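Side-chain contact in tyrosine phosphatase (Orf virus, PDB 5NCR), which probably removes phosphate groups from phosphorylated proteins as a homodimeric dual-specificity-type phosphatase, and is linked to viral evasion of the host interferon response: residues Asn166-Tyr169 / Gln170-Met174. The protein carries 2 engineered substitutions. Sequence-based numbering, arbitrary orientation.
Sequences NFRY and QLIKM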
ATOM      1  N   ASN B 166      -2.135 -10.377 -13.271  1.00 21.97           N
ATOM      2  CA  ASN B 166      -2.836 -11.657 -13.120  1.00 22.60           C
ATOM      3  C   ASN B 166      -2.117 -12.561 -12.106  1.00 25.79           C
ATOM      4  O   ASN B 166      -2.744 -13.070 -11.171  1.00 25.71           O
ATOM      5  CB  ASN B 166      -3.000 -12.352 -14.496  1.00 21.07           C
ATOM      6  CG  ASN B 166      -3.280 -13.850 -14.488  1.00 36.85           C
ATOM      7  OD1 ASN B 166      -2.613 -14.638 -15.179  1.00 31.20           O
ATOM      8  ND2 ASN B 166      -4.282 -14.277 -13.745  1.00 22.20           N
ATOM      9  N   PHE B 167      -0.802 -12.706 -12.265  1.00 22.88           N
ATOM     10  CA  PHE B 167       0.051 -13.518 -11.408  1.00 20.89           C
ATOM     11  C   PHE B 167       0.155 -12.876 -10.038  1.00 20.03           C
ATOM     12  O   PHE B 167       0.094 -13.584  -9.036  1.00 18.36           O
ATOM     13  CB  PHE B 167       1.474 -13.637 -12.011  1.00 21.98           C
ATOM     14  CG  PHE B 167       1.639 -14.447 -13.280  1.00 24.66           C
ATOM     15  CD1 PHE B 167       0.549 -15.116 -13.854  1.00 28.18           C
ATOM     16  CD2 PHE B 167       2.886 -14.564 -13.894  1.00 25.51           C
ATOM     17  CE1 PHE B 167       0.703 -15.854 -15.035  1.00 30.07           C
ATOM     18  CE2 PHE B 167       3.035 -15.304 -15.076  1.00 28.66           C
ATOM     19  CZ  PHE B 167       1.946 -15.949 -15.632  1.00 27.62           C
ATOM     20  N   ARG B 168       0.373 -11.546  -9.997  1.00 17.62           N
ATOM     21  CA  ARG B 168       0.519 -10.812  -8.743  1.00 17.97           C
ATOM     22  C   ARG B 168      -0.764 -10.924  -7.926  1.00 21.21           C
ATOM     23  O   ARG B 168      -0.675 -11.124  -6.727  1.00 22.68           O
ATOM     24  CB  ARG B 168       0.907  -9.352  -8.997  1.00 18.14           C
ATOM     25  CG  ARG B 168       1.754  -8.732  -7.875  1.00 26.61           C
ATOM     26  CD  ARG B 168       2.395  -7.408  -8.285  1.00 20.71           C
ATOM     27  NE  ARG B 168       1.389  -6.408  -8.607  1.00 24.64           N
ATOM     28  CZ  ARG B 168       1.087  -6.000  -9.830  1.00 27.65           C
ATOM     29  NH1 ARG B 168       1.727  -6.497 -10.879  1.00 18.69           N
ATOM     30  NH2 ARG B 168       0.151  -5.080 -10.013  1.00 24.18           N
ATOM     31  N   TYR B 169      -1.946 -10.853  -8.572  1.00 18.96           N
ATOM     32  CA  TYR B 169      -3.222 -10.973  -7.882  1.00 20.47           C
ATOM     33  C   TYR B 169      -3.360 -12.395  -7.319  1.00 24.05           C
ATOM     34  O   TYR B 169      -3.724 -12.551  -6.155  1.00 24.73           O
ATOM     35  CB  TYR B 169      -4.405 -10.646  -8.823  1.00 25.46           C
ATOM     36  CG  TYR B 169      -5.765 -10.811  -8.172  1.00 31.65           C
ATOM     37  CD1 TYR B 169      -6.277  -9.833  -7.322  1.00 35.16           C
ATOM     38  CD2 TYR B 169      -6.542 -11.939  -8.416  1.00 34.74           C
ATOM     39  CE1 TYR B 169      -7.540  -9.967  -6.739  1.00 39.60           C
ATOM     40  CE2 TYR B 169      -7.804 -12.086  -7.836  1.00 37.91           C
ATOM     41  CZ  TYR B 169      -8.297 -11.100  -6.992  1.00 49.55           C
ATOM     42  OH  TYR B 169      -9.544 -11.232  -6.424  1.00 58.04           O
ATOM     43  N   GLN B 170      -3.035 -13.433  -8.131  1.00 20.57           N
ATOM     44  CA  GLN B 170      -3.105 -14.830  -7.681  1.00 19.44           C
ATOM     45  C   GLN B 170      -2.196 -15.075  -6.455  1.00 21.35           C
ATOM     46  O   GLN B 170      -2.582 -15.806  -5.551  1.00 21.80           O
ATOM     47  CB  GLN B 170      -2.746 -15.801  -8.800  1.00 20.58           C
ATOM     48  CG  GLN B 170      -3.810 -15.879  -9.885  1.00 26.21           C
ATOM     49  CD  GLN B 170      -3.393 -16.882 -10.935  1.00 27.64           C
ATOM     50  OE1 GLN B 170      -3.478 -18.091 -10.748  1.00 23.13           O
ATOM     51  NE2 GLN B 170      -2.936 -16.418 -12.055  1.00 25.02           N
ATOM     52  N   LEU B 171      -1.023 -14.440  -6.425  1.00 16.62           N
ATOM     53  CA  LEU B 171      -0.078 -14.519  -5.302  1.00 17.57           C
ATOM     54  C   LEU B 171      -0.625 -13.793  -4.074  1.00 20.88           C
ATOM     55  O   LEU B 171      -0.530 -14.305  -2.964  1.00 19.85           O
ATOM     56  CB  LEU B 171       1.294 -13.959  -5.704  1.00 17.64           C
ATOM     57  CG  LEU B 171       2.088 -14.792  -6.721  1.00 21.77           C
ATOM     58  CD1 LEU B 171       3.222 -14.001  -7.288  1.00 22.08           C
ATOM     59  CD2 LEU B 171       2.648 -16.046  -6.097  1.00 21.31           C
ATOM     60  N   ILE B 172      -1.237 -12.622  -4.275  1.00 20.31           N
ATOM     61  CA  ILE B 172      -1.887 -11.871  -3.183  1.00 19.79           C
ATOM     62  C   ILE B 172      -2.964 -12.764  -2.578  1.00 25.50           C
ATOM     63  O   ILE B 172      -2.970 -12.937  -1.374  1.00 26.39           O
ATOM     64  CB  ILE B 172      -2.404 -10.484  -3.632  1.00 21.21           C
ATOM     65  CG1 ILE B 172      -1.213  -9.551  -3.977  1.00 19.68           C
ATOM     66  CG2 ILE B 172      -3.347  -9.830  -2.573  1.00 19.80           C
ATOM     67  CD1 ILE B 172      -1.539  -8.378  -4.884  1.00 22.28           C
ATOM     68  N   LYS B 173      -3.838 -13.355  -3.407  1.00 23.86           N
ATOM     69  CA  LYS B 173      -4.933 -14.236  -2.944  1.00 25.56           C
ATOM     70  C   LYS B 173      -4.415 -15.394  -2.098  1.00 30.66           C
ATOM     71  O   LYS B 173      -4.915 -15.651  -1.004  1.00 31.60           O
ATOM     72  CB  LYS B 173      -5.739 -14.814  -4.120  1.00 27.76           C
ATOM     73  CG  LYS B 173      -6.670 -13.847  -4.835  1.00 44.63           C
ATOM     74  CD  LYS B 173      -7.883 -13.395  -4.042  1.00 65.66           C
ATOM     75  CE  LYS B 173      -9.080 -14.326  -4.086  1.00 86.39           C
ATOM     76  NZ  LYS B 173     -10.230 -13.720  -3.366  1.00 98.64           N
ATOM     77  N   MET B 174      -3.389 -16.063  -2.598  1.00 26.56           N
ATOM     78  CA  MET B 174      -2.782 -17.209  -1.950  1.00 27.27           C
ATOM     79  C   MET B 174      -2.015 -16.891  -0.648  1.00 28.60           C
ATOM     80  O   MET B 174      -2.173 -17.622   0.320  1.00 30.98           O
ATOM     81  CB  MET B 174      -1.884 -17.915  -2.983  1.00 30.00           C
ATOM     82  CG  MET B 174      -1.120 -19.099  -2.477  1.00 36.25           C
ATOM     83  SD  MET B 174      -0.615 -20.121  -3.890  1.00 43.20           S
ATOM     84  CE  MET B 174      -2.149 -21.101  -4.088  1.00 41.88           C
TER
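Asn166 and Gln170 meet one turn apart in helix 165-177, the last helix of this dual-specificity phosphatase fold. The carbonyl O of Asn166 accepts a hydrogen bond from the backbone N of Gln170 at 3.1 Å, and the side-chain NE2 of Gln170 adds a weak, longer bond of 3.5 Å to the same O. CG beside its own backbone N (chi1 -71°) and an extended chain beyond it carry the Gln170 amide back toward Asn166; NE2 also donates to Thr85 O and OE1 accepts from Ile87 N, paired roles that an amide fills at once. Phe167 brings its ring edge to this amide, CD1 standing 4.1 Å from NE2 of Gln170, with the planes 67° apart; the flat apolar ring suits packing on Ala121 of helix 118-134. Arg168 accepts a hydrogen bond at its carbonyl O from Ile172 N, 2.9 Å away, while its several N-H groups serve Thr16 OG1, Leu13 O and Leu162 O. Tyr169, with CG anti to the backbone N (chi1 178°), points the same way as Lys173 beside it: the lysine's methylene stem suits the ring face, its CG 4.0 Å from the centroid in a CH-pi contact. The Gln170 amide thus ties the helix to the loop at Thr85 and Ile87, whereas the partly exposed Tyr169, which also touches helix 7-15, and Lys173 pair an aromatic face with an aliphatic stem.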